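Local coordinates for protein transcriptional regulator (Pyrococcus horikoshii, PDB 1UDD) that is of unknown function but belongs to the TENA/THI-4/PQQC family of all-helical proteins, here assembled from four chains, at residues D12-W17 and F197-K202; S139-I143 and E204-W208. All blocks are in the same frame, centred on the assembly; numbering follows the deposited sequence.

Contact 1 (D12-W17 and F197-K202); sequences DSEQIW and FITGSK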
loop_
_atom_site.group_PDB
_atom_site.type_symbol
_atom_site.label_atom_id
_atom_site.label_comp_id
_atom_site.label_asym_id
_atom_site.label_seq_id
_atom_site.Cartn_x
_atom_site.Cartn_y
_atom_site.Cartn_z
ATOM N N ASP A 12 0.912 -26.909 -14.186
ATOM C CA ASP A 12 -0.041 -26.050 -14.897
ATOM C C ASP A 12 0.509 -25.015 -15.862
ATOM O O ASP A 12 -0.266 -24.352 -16.543
ATOM C CB ASP A 12 -0.938 -25.328 -13.892
ATOM C CG ASP A 12 -1.711 -26.285 -13.026
ATOM O OD1 ASP A 12 -1.910 -27.433 -13.448
ATOM O OD2 ASP A 12 -2.135 -25.896 -11.927
ATOM N N SER A 13 1.827 -24.855 -15.932
ATOM C CA SER A 13 2.387 -23.863 -16.848
ATOM C C SER A 13 3.388 -24.465 -17.813
ATOM O O SER A 13 4.163 -23.732 -18.439
ATOM C CB SER A 13 3.074 -22.737 -16.062
ATOM O OG SER A 13 4.076 -23.259 -15.207
ATOM N N GLU A 14 3.360 -25.792 -17.943
ATOM C CA GLU A 14 4.293 -26.527 -18.807
ATOM C C GLU A 14 4.406 -26.025 -20.240
ATOM O O GLU A 14 5.508 -25.921 -20.800
ATOM C CB GLU A 14 3.912 -28.026 -18.846
ATOM C CG GLU A 14 4.202 -28.791 -17.535
ATOM C CD GLU A 14 3.639 -30.203 -17.531
ATOM O OE1 GLU A 14 2.701 -30.464 -18.308
ATOM O OE2 GLU A 14 4.106 -31.050 -16.738
ATOM N N GLN A 15 3.270 -25.723 -20.850
ATOM C CA GLN A 15 3.326 -25.292 -22.228
ATOM C C GLN A 15 4.009 -23.941 -22.432
ATOM O O GLN A 15 4.760 -23.763 -23.395
ATOM C CB GLN A 15 1.930 -25.305 -22.838
ATOM C CG GLN A 15 1.965 -25.451 -24.342
ATOM C CD GLN A 15 3.118 -26.334 -24.817
ATOM O OE1 GLN A 15 3.139 -27.555 -24.580
ATOM N NE2 GLN A 15 4.095 -25.711 -25.483
ATOM N N ILE A 16 3.789 -22.987 -21.540
ATOM C CA ILE A 16 4.447 -21.722 -21.774
ATOM C C ILE A 16 5.930 -21.786 -21.375
ATOM O O ILE A 16 6.748 -21.107 -21.976
ATOM C CB ILE A 16 3.705 -20.554 -21.083
ATOM C CG1 ILE A 16 4.447 -20.111 -19.851
ATOM C CG2 ILE A 16 2.263 -20.899 -20.811
ATOM C CD1 ILE A 16 5.078 -18.764 -20.116
ATOM N N TRP A 17 6.284 -22.616 -20.385
ATOM C CA TRP A 17 7.689 -22.734 -20.005
ATOM C C TRP A 17 8.470 -23.372 -21.156
ATOM O O TRP A 17 9.621 -23.020 -21.407
ATOM C CB TRP A 17 7.842 -23.528 -18.706
ATOM C CG TRP A 17 7.617 -22.651 -17.468
ATOM C CD1 TRP A 17 6.652 -21.707 -17.300
ATOM C CD2 TRP A 17 8.418 -22.623 -16.277
ATOM N NE1 TRP A 17 6.802 -21.077 -16.082
ATOM C CE2 TRP A 17 7.881 -21.621 -15.434
ATOM C CE3 TRP A 17 9.541 -23.346 -15.842
ATOM C CZ2 TRP A 17 8.429 -21.321 -14.182
ATOM C CZ3 TRP A 17 10.086 -23.046 -14.598
ATOM C CH2 TRP A 17 9.526 -22.041 -13.782
ATOM N N PHE A 197 0.876 -17.243 -11.001
ATOM C CA PHE A 197 2.055 -17.908 -11.545
ATOM C C PHE A 197 1.997 -17.962 -13.075
ATOM O O PHE A 197 3.011 -17.789 -13.745
ATOM C CB PHE A 197 2.161 -19.341 -11.006
ATOM C CG PHE A 197 3.517 -19.982 -11.227
ATOM C CD1 PHE A 197 4.541 -19.816 -10.293
ATOM C CD2 PHE A 197 3.766 -20.750 -12.368
ATOM C CE1 PHE A 197 5.809 -20.414 -10.490
ATOM C CE2 PHE A 197 5.011 -21.348 -12.579
ATOM C CZ PHE A 197 6.040 -21.179 -11.632
ATOM N N ILE A 198 0.817 -18.223 -13.631
ATOM C CA ILE A 198 0.704 -18.287 -15.082
ATOM C C ILE A 198 0.904 -16.906 -15.709
ATOM O O ILE A 198 1.497 -16.769 -16.786
ATOM C CB ILE A 198 -0.659 -18.875 -15.514
ATOM C CG1 ILE A 198 -0.626 -20.396 -15.345
ATOM C CG2 ILE A 198 -0.948 -18.522 -16.978
ATOM C CD1 ILE A 198 -1.956 -21.098 -15.658
ATOM N N THR A 199 0.416 -15.880 -15.028
ATOM C CA THR A 199 0.589 -14.506 -15.516
ATOM C C THR A 199 2.078 -14.178 -15.537
ATOM O O THR A 199 2.597 -13.638 -16.516
ATOM C CB THR A 199 -0.122 -13.489 -14.589
ATOM O OG1 THR A 199 -1.535 -13.721 -14.630
ATOM C CG2 THR A 199 0.186 -12.048 -15.012
ATOM N N GLY A 200 2.759 -14.520 -14.448
ATOM C CA GLY A 200 4.178 -14.234 -14.352
ATOM C C GLY A 200 4.966 -14.951 -15.423
ATOM O O GLY A 200 5.945 -14.415 -15.951
ATOM N N SER A 201 4.536 -16.171 -15.741
ATOM C CA SER A 201 5.199 -16.989 -16.753
ATOM C C SER A 201 5.008 -16.368 -18.132
ATOM O O SER A 201 5.934 -16.362 -18.952
ATOM C CB SER A 201 4.637 -18.422 -16.735
ATOM O OG SER A 201 4.842 -19.021 -15.466
ATOM N N LYS A 202 3.807 -15.854 -18.395
ATOM C CA LYS A 202 3.548 -15.202 -19.683
ATOM C C LYS A 202 4.427 -13.963 -19.817
ATOM O O LYS A 202 5.002 -13.709 -20.878
ATOM C CB LYS A 202 2.079 -14.807 -19.816
ATOM C CG LYS A 202 1.145 -15.991 -19.990
ATOM C CD LYS A 202 -0.225 -15.494 -20.368
ATOM C CE LYS A 202 -1.193 -16.636 -20.585
ATOM N NZ LYS A 202 -2.513 -16.104 -21.042
#
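The indole NE1 of Trp-17 gives its hydrogen to OG of Ser-201 over 2.9 Å, nearly straight at 165° and in the plane of the ring. Beside this bond, CZ2 of Trp-17 packs against CZ of Phe-197 at 3.5 Å; the two rings are tilted by only 19° but displaced until little more than their near rims meet. At its edge and in its plane, the Phe-197 ring also receives OG of Ser-13, 3.4 Å from CE2, a hydroxyl whose main hydrogen-bond partner is the Leu-9 carbonyl. CG1 of Ile-16 lies 3.5 Å from CB of Ser-201, and the methyl CD1 of Ile-198 lies against the backbone O of Asp-12.

Serine suits position 201 because its small hydroxyl can accept and donate at once. With OG beside the backbone N (chi1 -60°), it turns back and donates to O of Phe-197, one helical turn earlier, at 2.8 Å, which leaves OG to accept from NE1. The amide of Ser-201 reaches the same carbonyl from the opposite face. Trp-138 of helix 126-146 meets the indole edge-to-face. Side-chain packing and one hydrogen bond thus join the N-terminal end of helix 14-21 to helix 190-213 in the all-helical TENA/THI-4/PQQC fold.

Contact 2 (S139-I143 and E204-W208); sequences SYAEI and ELAFW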
loop_
_atom_site.group_PDB
_atom_site.type_symbol
_atom_site.label_atom_id
_atom_site.label_comp_id
_atom_site.label_asym_id
_atom_site.label_seq_id
_atom_site.Cartn_x
_atom_site.Cartn_y
_atom_site.Cartn_z
ATOM N N SER A 139 12.268 -19.833 -13.303
ATOM C CA SER A 139 12.516 -20.039 -14.719
ATOM C C SER A 139 13.967 -19.768 -15.132
ATOM O O SER A 139 14.483 -20.436 -16.007
ATOM C CB SER A 139 11.587 -19.167 -15.566
ATOM O OG SER A 139 11.970 -17.806 -15.521
ATOM N N TYR A 140 14.618 -18.785 -14.519
ATOM C CA TYR A 140 16.000 -18.479 -14.880
ATOM C C TYR A 140 16.923 -19.641 -14.538
ATOM O O TYR A 140 17.900 -19.904 -15.248
ATOM C CB TYR A 140 16.471 -17.191 -14.185
ATOM C CG TYR A 140 16.218 -15.945 -15.017
ATOM C CD1 TYR A 140 14.920 -15.580 -15.402
ATOM C CD2 TYR A 140 17.285 -15.179 -15.494
ATOM C CE1 TYR A 140 14.702 -14.479 -16.255
ATOM C CE2 TYR A 140 17.079 -14.091 -16.341
ATOM C CZ TYR A 140 15.795 -13.747 -16.719
ATOM O OH TYR A 140 15.616 -12.680 -17.573
ATOM N N ALA A 141 16.614 -20.340 -13.456
ATOM C CA ALA A 141 17.412 -21.489 -13.065
ATOM C C ALA A 141 17.094 -22.667 -13.983
ATOM O O ALA A 141 18.003 -23.386 -14.404
ATOM C CB ALA A 141 17.128 -21.862 -11.608
ATOM N N GLU A 142 15.808 -22.867 -14.293
ATOM C CA GLU A 142 15.399 -23.979 -15.154
ATOM C C GLU A 142 15.932 -23.817 -16.569
ATOM O O GLU A 142 16.284 -24.797 -17.222
ATOM C CB GLU A 142 13.874 -24.114 -15.210
ATOM C CG GLU A 142 13.229 -24.722 -13.995
ATOM C CD GLU A 142 13.671 -26.151 -13.716
ATOM O OE1 GLU A 142 13.919 -26.919 -14.672
ATOM O OE2 GLU A 142 13.743 -26.515 -12.525
ATOM N N ILE A 143 15.961 -22.577 -17.050
ATOM C CA ILE A 143 16.466 -22.302 -18.383
ATOM C C ILE A 143 17.942 -22.705 -18.455
ATOM O O ILE A 143 18.353 -23.382 -19.390
ATOM C CB ILE A 143 16.335 -20.801 -18.735
ATOM C CG1 ILE A 143 14.858 -20.409 -18.885
ATOM C CG2 ILE A 143 17.080 -20.515 -20.020
ATOM C CD1 ILE A 143 14.639 -18.886 -19.092
ATOM N N GLU A 204 7.304 -13.484 -18.495
ATOM C CA GLU A 204 8.666 -13.932 -18.742
ATOM C C GLU A 204 8.878 -14.194 -20.235
ATOM O O GLU A 204 9.885 -13.785 -20.808
ATOM C CB GLU A 204 8.970 -15.219 -17.953
ATOM C CG GLU A 204 9.361 -15.007 -16.489
ATOM C CD GLU A 204 10.586 -14.110 -16.319
ATOM O OE1 GLU A 204 11.471 -14.128 -17.202
ATOM O OE2 GLU A 204 10.678 -13.399 -15.291
ATOM N N LEU A 205 7.929 -14.890 -20.848
ATOM C CA LEU A 205 8.010 -15.207 -22.266
ATOM C C LEU A 205 7.968 -13.907 -23.062
ATOM O O LEU A 205 8.757 -13.700 -23.989
ATOM C CB LEU A 205 6.848 -16.129 -22.665
ATOM C CG LEU A 205 6.739 -16.585 -24.124
ATOM C CD1 LEU A 205 8.071 -17.089 -24.630
ATOM C CD2 LEU A 205 5.681 -17.675 -24.223
ATOM N N ALA A 206 7.064 -13.018 -22.664
ATOM C CA ALA A 206 6.910 -11.733 -23.332
ATOM C C ALA A 206 8.191 -10.923 -23.224
ATOM O O ALA A 206 8.558 -10.192 -24.153
ATOM C CB ALA A 206 5.746 -10.952 -22.706
ATOM N N PHE A 207 8.868 -11.047 -22.088
ATOM C CA PHE A 207 10.092 -10.298 -21.873
ATOM C C PHE A 207 11.178 -10.742 -22.856
ATOM O O PHE A 207 11.891 -9.914 -23.423
ATOM C CB PHE A 207 10.588 -10.482 -20.438
ATOM C CG PHE A 207 11.387 -9.320 -19.918
ATOM C CD1 PHE A 207 10.744 -8.205 -19.371
ATOM C CD2 PHE A 207 12.783 -9.347 -19.944
ATOM C CE1 PHE A 207 11.484 -7.131 -18.849
ATOM C CE2 PHE A 207 13.528 -8.287 -19.432
ATOM C CZ PHE A 207 12.879 -7.173 -18.877
ATOM N N TRP A 208 11.316 -12.050 -23.044
ATOM C CA TRP A 208 12.323 -12.543 -23.971
ATOM C C TRP A 208 11.938 -12.084 -25.363
ATOM O O TRP A 208 12.784 -11.652 -26.141
ATOM C CB TRP A 208 12.410 -14.075 -23.918
ATOM C CG TRP A 208 12.962 -14.577 -22.618
ATOM C CD1 TRP A 208 12.318 -15.357 -21.701
ATOM C CD2 TRP A 208 14.272 -14.334 -22.092
ATOM N NE1 TRP A 208 13.146 -15.618 -20.641
ATOM C CE2 TRP A 208 14.352 -15.002 -20.852
ATOM C CE3 TRP A 208 15.392 -13.616 -22.554
ATOM C CZ2 TRP A 208 15.505 -14.977 -20.060
ATOM C CZ3 TRP A 208 16.540 -13.592 -21.766
ATOM C CH2 TRP A 208 16.586 -14.270 -20.529
HETATM O O HOH W 1 12.359 -16.528 -18.220
HETATM O O HOH W 2 13.374 -12.572 -18.833
#
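The rings of Tyr-140 and Trp-208 lie with planes 28° apart, offset so that contact is made mainly through CZ of Tyr-140 and CZ2 of Trp-208 at 3.6 Å. One face of the indole carries a water, off-centre over the ring, that bonds to OH of Tyr-140 and to OE1 of Glu-204. At the indole edge, in plane, a second water accepts from NE1 of Trp-208 at 2.7 Å and donates to both OG of Ser-139 and OE1 of Glu-204. The edge of the tyrosine ring meets Glu-204 too: OE1 stands 3.4 Å from CE1, in the ring plane, while the carboxylate is turned 84° to that ring. CD1 of Ile-143 fills in beside the indole, 3.9 Å from NE1.

Glutamate suits the place because its two oxygens can serve different partners. The bend of its chain at chi2 turns OE1 to both waters, while OE2 is hydrogen-bonded to OH of Tyr-113 and of Tyr-49. Tyr-140 OH is also hydrogen-bonded to Tyr-42, and Ser-139 OG to the Pro-135 carbonyl.

The axes of the two short segments come no closer than 13.0 Å and are inclined at 63°, a gap bridged by large side chains and water. This is the buried core of a TENA/THI-4/PQQC-family helical bundle: helix 24-31 packs on Ile-143 and Trp-208, helix 169-183 on Tyr-140, and helix 108-123 supplies Tyr-113.

Helix 190-213 serves both contacts, using successive turns: in contact 1 it meets the start of helix 14-21, in contact 2 helix 126-146. Their centres are 10 Å apart and they touch directly, since CH2 of Trp-17 packs on N of Ser-139 at 3.6 Å. Contact 1 is partly buried and lies farther from the chain centre, near Leu-108 of the second subunit; contact 2 is wholly buried, with no other chain against its segments. Each has a tryptophan N-H as donor, but the chemistry differs. In contact 1 it bonds directly to a serine across closely packed backbones, whereas in contact 2 ordered water and a carboxylate fill the wider interval.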